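Local coordinates for protein beta-L-arabinobiosidase (Bacteroides thetaiotaomicron, PDB 5MQR) that is a multi-domain glycoside hydrolase of plant pectin breakdown, probably a beta-L-arabinobiosidase, that may also have exo-alpha-sialidase activity, at residues S808-T821 with E873-I887. Residues are numbered along the deposited sequence; the frame is centred on the assembly and turned at random.
Sequences SISGGRNKKYARPT and ETMRTDSSANVREAI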
loop_
_atom_site.group_PDB
_atom_site.type_symbol
_atom_site.label_atom_id
_atom_site.label_comp_id
_atom_site.label_asym_id
_atom_site.label_seq_id
_atom_site.Cartn_x
_atom_site.Cartn_y
_atom_site.Cartn_z
ATOM N N SER A 808 1.686 15.609 -47.279
ATOM C CA SER A 808 0.374 15.147 -46.877
ATOM C C SER A 808 -0.483 15.050 -48.139
ATOM O O SER A 808 -0.182 15.690 -49.138
ATOM C CB SER A 808 -0.261 16.107 -45.867
ATOM O OG SER A 808 -0.698 17.316 -46.470
ATOM N N ILE A 809 -1.545 14.251 -48.073
ATOM C CA ILE A 809 -2.499 14.140 -49.166
ATOM C C ILE A 809 -3.271 15.453 -49.328
ATOM O O ILE A 809 -3.291 16.020 -50.434
ATOM C CB ILE A 809 -3.472 12.956 -48.978
ATOM C CG1 ILE A 809 -2.681 11.634 -49.020
ATOM C CG2 ILE A 809 -4.551 12.958 -50.070
ATOM C CD1 ILE A 809 -3.462 10.396 -48.608
ATOM N N SER A 810 -3.882 15.960 -48.251
ATOM C CA SER A 810 -4.706 17.176 -48.392
ATOM C C SER A 810 -3.819 18.346 -48.810
ATOM O O SER A 810 -4.218 19.218 -49.566
ATOM C CB SER A 810 -5.489 17.513 -47.124
ATOM O OG SER A 810 -4.646 17.899 -46.060
ATOM N N GLY A 811 -2.609 18.337 -48.285
ATOM C CA GLY A 811 -1.531 19.003 -48.911
ATOM C C GLY A 811 -1.333 20.435 -48.515
ATOM O O GLY A 811 -2.057 21.016 -47.678
ATOM N N GLY A 812 -0.239 20.924 -49.087
ATOM C CA GLY A 812 -0.026 22.282 -49.306
ATOM C C GLY A 812 1.383 22.790 -49.285
ATOM O O GLY A 812 1.607 23.705 -48.530
ATOM N N ARG A 813 2.330 22.275 -50.084
ATOM C CA ARG A 813 3.637 22.978 -50.207
ATOM C C ARG A 813 3.359 24.295 -50.914
ATOM O O ARG A 813 2.846 24.288 -52.030
ATOM C CB ARG A 813 4.725 22.192 -50.958
ATOM C CG ARG A 813 6.036 22.990 -51.167
ATOM C CD ARG A 813 7.249 22.204 -51.702
ATOM N NE ARG A 813 7.888 21.416 -50.633
ATOM C CZ ARG A 813 7.598 20.139 -50.318
ATOM N NH1 ARG A 813 8.218 19.538 -49.298
ATOM N NH2 ARG A 813 6.696 19.439 -51.015
ATOM N N ASN A 814 3.672 25.413 -50.248
ATOM C CA ASN A 814 3.355 26.769 -50.739
ATOM C C ASN A 814 1.861 26.968 -51.044
ATOM O O ASN A 814 1.511 27.731 -51.940
ATOM C CB ASN A 814 4.201 27.122 -51.989
ATOM C CG ASN A 814 5.702 27.085 -51.719
ATOM O OD1 ASN A 814 6.444 26.238 -52.257
ATOM N ND2 ASN A 814 6.158 28.000 -50.872
ATOM N N LYS A 815 0.982 26.261 -50.331
ATOM C CA LYS A 815 -0.460 26.469 -50.483
ATOM C C LYS A 815 -0.997 27.128 -49.222
ATOM O O LYS A 815 -0.379 27.059 -48.155
ATOM C CB LYS A 815 -1.233 25.163 -50.727
ATOM C CG LYS A 815 -0.803 24.323 -51.926
ATOM C CD LYS A 815 -1.116 24.998 -53.252
ATOM C CE LYS A 815 -0.888 24.034 -54.411
ATOM N NZ LYS A 815 -0.645 24.775 -55.683
ATOM N N LYS A 816 -2.157 27.748 -49.376
ATOM C CA LYS A 816 -2.832 28.462 -48.317
ATOM C C LYS A 816 -4.141 27.771 -48.097
ATOM O O LYS A 816 -5.195 28.344 -48.302
ATOM C CB LYS A 816 -3.053 29.927 -48.703
ATOM C CG LYS A 816 -1.752 30.683 -48.910
ATOM C CD LYS A 816 -1.968 32.179 -49.057
ATOM C CE LYS A 816 -0.621 32.871 -48.961
ATOM N NZ LYS A 816 -0.723 34.292 -49.369
ATOM N N TYR A 817 -4.060 26.512 -47.696
ATOM C CA TYR A 817 -5.246 25.758 -47.392
ATOM C C TYR A 817 -5.586 25.898 -45.900
ATOM O O TYR A 817 -4.698 25.996 -45.041
ATOM C CB TYR A 817 -5.066 24.287 -47.758
ATOM C CG TYR A 817 -4.830 23.955 -49.224
ATOM C CD1 TYR A 817 -5.155 24.854 -50.258
ATOM C CD2 TYR A 817 -4.324 22.707 -49.583
ATOM C CE1 TYR A 817 -4.952 24.512 -51.592
ATOM C CE2 TYR A 817 -4.118 22.362 -50.911
ATOM C CZ TYR A 817 -4.439 23.272 -51.907
ATOM O OH TYR A 817 -4.219 22.947 -53.203
ATOM N N ALA A 818 -6.883 25.877 -45.615
ATOM C CA ALA A 818 -7.377 25.920 -44.258
ATOM C C ALA A 818 -7.357 24.507 -43.675
ATOM O O ALA A 818 -8.305 23.748 -43.804
ATOM C CB ALA A 818 -8.769 26.526 -44.211
ATOM N N ARG A 819 -6.253 24.183 -43.013
ATOM C CA ARG A 819 -6.026 22.870 -42.424
ATOM C C ARG A 819 -6.527 22.825 -40.966
ATOM O O ARG A 819 -6.387 23.826 -40.248
ATOM C CB ARG A 819 -4.543 22.546 -42.507
ATOM C CG ARG A 819 -4.071 22.273 -43.924
ATOM C CD ARG A 819 -2.551 22.285 -44.040
ATOM N NE ARG A 819 -1.927 21.269 -43.197
ATOM C CZ ARG A 819 -1.788 19.967 -43.481
ATOM N NH1 ARG A 819 -2.227 19.447 -44.621
ATOM N NH2 ARG A 819 -1.174 19.172 -42.599
ATOM N N PRO A 820 -7.117 21.682 -40.519
ATOM C CA PRO A 820 -7.593 21.651 -39.120
ATOM C C PRO A 820 -6.494 21.628 -38.079
ATOM O O PRO A 820 -6.809 21.749 -36.904
ATOM C CB PRO A 820 -8.429 20.365 -39.044
ATOM C CG PRO A 820 -7.919 19.527 -40.154
ATOM C CD PRO A 820 -7.607 20.508 -41.254
ATOM N N THR A 821 -5.235 21.455 -38.500
ATOM C CA THR A 821 -4.076 21.715 -37.650
ATOM C C THR A 821 -4.093 23.130 -37.072
ATOM O O THR A 821 -4.423 23.323 -35.890
ATOM C CB THR A 821 -2.756 21.551 -38.418
ATOM O OG1 THR A 821 -2.849 22.257 -39.667
ATOM C CG2 THR A 821 -2.445 20.075 -38.662
ATOM N N GLU A 873 -11.778 17.987 -42.142
ATOM C CA GLU A 873 -10.807 17.888 -43.219
ATOM C C GLU A 873 -10.354 19.270 -43.690
ATOM O O GLU A 873 -11.037 20.278 -43.479
ATOM C CB GLU A 873 -11.405 17.107 -44.393
ATOM C CG GLU A 873 -11.780 15.666 -44.058
ATOM C CD GLU A 873 -12.355 14.892 -45.241
ATOM O OE1 GLU A 873 -12.364 15.421 -46.368
ATOM O OE2 GLU A 873 -12.792 13.727 -45.036
ATOM N N THR A 874 -9.187 19.273 -44.323
ATOM C CA THR A 874 -8.586 20.451 -44.914
ATOM C C THR A 874 -9.511 21.017 -45.974
ATOM O O THR A 874 -10.150 20.268 -46.710
ATOM C CB THR A 874 -7.260 20.091 -45.592
ATOM O OG1 THR A 874 -6.334 19.625 -44.606
ATOM C CG2 THR A 874 -6.663 21.290 -46.311
HETATM N N MSE A 875 -9.613 22.332 -46.008
HETATM C CA MSE A 875 -10.438 23.004 -47.009
HETATM C C MSE A 875 -9.424 23.588 -47.963
HETATM O O MSE A 875 -8.587 24.409 -47.575
HETATM C CB MSE A 875 -11.372 23.936 -46.223
HETATM C CG MSE A 875 -12.462 24.684 -46.983
HETATM SE SE MSE A 875 -13.653 23.518 -48.065
HETATM C CE MSE A 875 -14.566 22.352 -46.825
ATOM N N ARG A 876 -9.426 23.102 -49.201
ATOM C CA ARG A 876 -8.627 23.716 -50.271
ATOM C C ARG A 876 -9.337 24.997 -50.750
ATOM O O ARG A 876 -10.449 25.304 -50.308
ATOM C CB ARG A 876 -8.367 22.736 -51.434
ATOM C CG ARG A 876 -7.604 21.471 -51.031
ATOM C CD ARG A 876 -7.002 20.776 -52.244
ATOM N NE ARG A 876 -6.186 19.602 -51.898
ATOM C CZ ARG A 876 -6.400 18.343 -52.298
ATOM N NH1 ARG A 876 -7.422 18.007 -53.082
ATOM N NH2 ARG A 876 -5.559 17.394 -51.917
ATOM N N THR A 877 -8.672 25.732 -51.639
ATOM C CA THR A 877 -9.165 27.000 -52.192
ATOM C C THR A 877 -10.669 27.018 -52.501
ATOM O O THR A 877 -11.340 27.986 -52.174
ATOM C CB THR A 877 -8.383 27.342 -53.478
ATOM O OG1 THR A 877 -6.986 27.094 -53.254
ATOM C CG2 THR A 877 -8.607 28.805 -53.895
ATOM N N ASP A 878 -11.178 25.934 -53.095
ATOM C CA ASP A 878 -12.567 25.855 -53.567
ATOM C C ASP A 878 -13.463 24.848 -52.864
ATOM O O ASP A 878 -14.631 25.147 -52.596
ATOM C CB ASP A 878 -12.570 25.543 -55.060
ATOM C CG ASP A 878 -12.093 26.725 -55.891
ATOM O OD1 ASP A 878 -12.788 27.773 -55.902
ATOM O OD2 ASP A 878 -11.011 26.607 -56.513
ATOM N N SER A 879 -12.948 23.646 -52.624
ATOM C CA SER A 879 -13.723 22.604 -51.952
ATOM C C SER A 879 -12.843 21.806 -50.990
ATOM O O SER A 879 -11.627 22.023 -50.918
ATOM C CB SER A 879 -14.339 21.673 -52.994
ATOM O OG SER A 879 -13.308 20.975 -53.658
ATOM N N SER A 880 -13.475 20.887 -50.263
ATOM C CA SER A 880 -12.771 20.020 -49.318
ATOM C C SER A 880 -11.673 19.233 -50.017
ATOM O O SER A 880 -11.754 18.972 -51.212
ATOM C CB SER A 880 -13.732 19.043 -48.652
ATOM O OG SER A 880 -13.091 18.391 -47.579
ATOM N N ALA A 881 -10.645 18.864 -49.267
ATOM C CA ALA A 881 -9.603 17.996 -49.785
ATOM C C ALA A 881 -10.112 16.578 -49.986
ATOM O O ALA A 881 -9.469 15.820 -50.702
ATOM C CB ALA A 881 -8.395 17.992 -48.873
ATOM N N ASN A 882 -11.249 16.235 -49.367
ATOM C CA ASN A 882 -11.870 14.920 -49.506
ATOM C C ASN A 882 -10.888 13.801 -49.212
ATOM O O ASN A 882 -10.733 12.877 -50.015
ATOM C CB ASN A 882 -12.477 14.737 -50.898
ATOM C CG ASN A 882 -13.689 15.603 -51.114
ATOM O OD1 ASN A 882 -14.528 15.769 -50.222
ATOM N ND2 ASN A 882 -13.805 16.147 -52.308
ATOM N N VAL A 883 -10.199 13.941 -48.073
ATOM C CA VAL A 883 -9.340 12.916 -47.518
ATOM C C VAL A 883 -9.411 12.981 -45.993
ATOM O O VAL A 883 -9.243 14.049 -45.389
ATOM C CB VAL A 883 -7.883 13.038 -48.036
ATOM C CG1 VAL A 883 -7.261 14.395 -47.734
ATOM C CG2 VAL A 883 -7.023 11.896 -47.491
ATOM N N ARG A 884 -9.706 11.843 -45.379
ATOM C CA ARG A 884 -9.679 11.730 -43.936
ATOM C C ARG A 884 -8.224 11.534 -43.509
ATOM O O ARG A 884 -7.565 10.557 -43.933
ATOM C CB ARG A 884 -10.520 10.557 -43.453
ATOM C CG ARG A 884 -11.992 10.603 -43.828
ATOM C CD ARG A 884 -12.707 9.460 -43.132
ATOM N NE ARG A 884 -14.132 9.375 -43.440
ATOM C CZ ARG A 884 -14.656 8.911 -44.576
ATOM N NH1 ARG A 884 -13.883 8.489 -45.577
ATOM N NH2 ARG A 884 -15.975 8.885 -44.714
ATOM N N GLU A 885 -7.732 12.462 -42.694
ATOM C CA GLU A 885 -6.351 12.414 -42.187
ATOM C C GLU A 885 -6.355 12.431 -40.666
ATOM O O GLU A 885 -7.348 12.782 -40.050
ATOM C CB GLU A 885 -5.531 13.593 -42.733
ATOM C CG GLU A 885 -5.354 13.578 -44.247
ATOM C CD GLU A 885 -4.744 14.860 -44.797
ATOM O OE1 GLU A 885 -5.262 15.970 -44.521
ATOM O OE2 GLU A 885 -3.729 14.754 -45.516
ATOM N N ALA A 886 -5.224 12.087 -40.070
ATOM C CA ALA A 886 -5.099 12.126 -38.611
ATOM C C ALA A 886 -5.327 13.540 -38.080
ATOM O O ALA A 886 -5.819 13.696 -36.945
ATOM C CB ALA A 886 -3.731 11.617 -38.165
ATOM N N ILE A 887 -4.981 14.552 -38.900
ATOM C CA ILE A 887 -5.171 15.941 -38.499
ATOM C C ILE A 887 -6.635 16.268 -38.224
ATOM O O ILE A 887 -6.910 17.189 -37.495
ATOM C CB ILE A 887 -4.568 16.986 -39.472
ATOM C CG1 ILE A 887 -5.193 16.909 -40.871
ATOM C CG2 ILE A 887 -3.057 16.837 -39.520
ATOM C CD1 ILE A 887 -4.884 18.124 -41.749
HETATM O O HOH W 1 -1.940 12.828 -45.669
#
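S810 and E885 form the polar centre of the contact between two loops. The S810 hydroxyl, set between its backbone N and carbonyl carbon (chi1 67°), donates to E885 OE1, arriving on the syn side of the carboxylate, and accepts from T874 OG1 at 2.8 Å from S810 OG. The S810 backbone N sends an almost straight bond (174°) to E885 OE2, 3.0 Å away, from above the carboxylate plane; a water bridges the same oxygen to I809 N. With both oxygens engaged, the buried carboxylate is held against rotation.

R876 reaches S810 O side-on through NE (3.1 Å) and NH2, and NH2 adds a weak bond to I809 O. Its chain, extended from CG to NE, passes over one face of the Y817 ring in a CH-pi contact, with CG 3.7 Å from the ring centroid; K815 CB covers the opposite face. Were R876 replaced by an alanine, S810 O would probably lose both these donors and that face of the Y817 ring most of its cover.

Between the backbones, A818 and M875 exchange two hydrogen bonds, M875 N to A818 O being 2.9 Å long.

Apolar contacts flank this network: I809 CG2 meets V883 CG2, and I887 CD1 packs on P820 CD (3.7 Å) and over the R819 guanidinium, whose NE is salt-bridged to D803.

The A818–M875 pair is an isolated antiparallel bridge, joining the lead-in to helix 820-839 with the loop before helix 890-893 in the MGH1-like glycoside hydrolase domain.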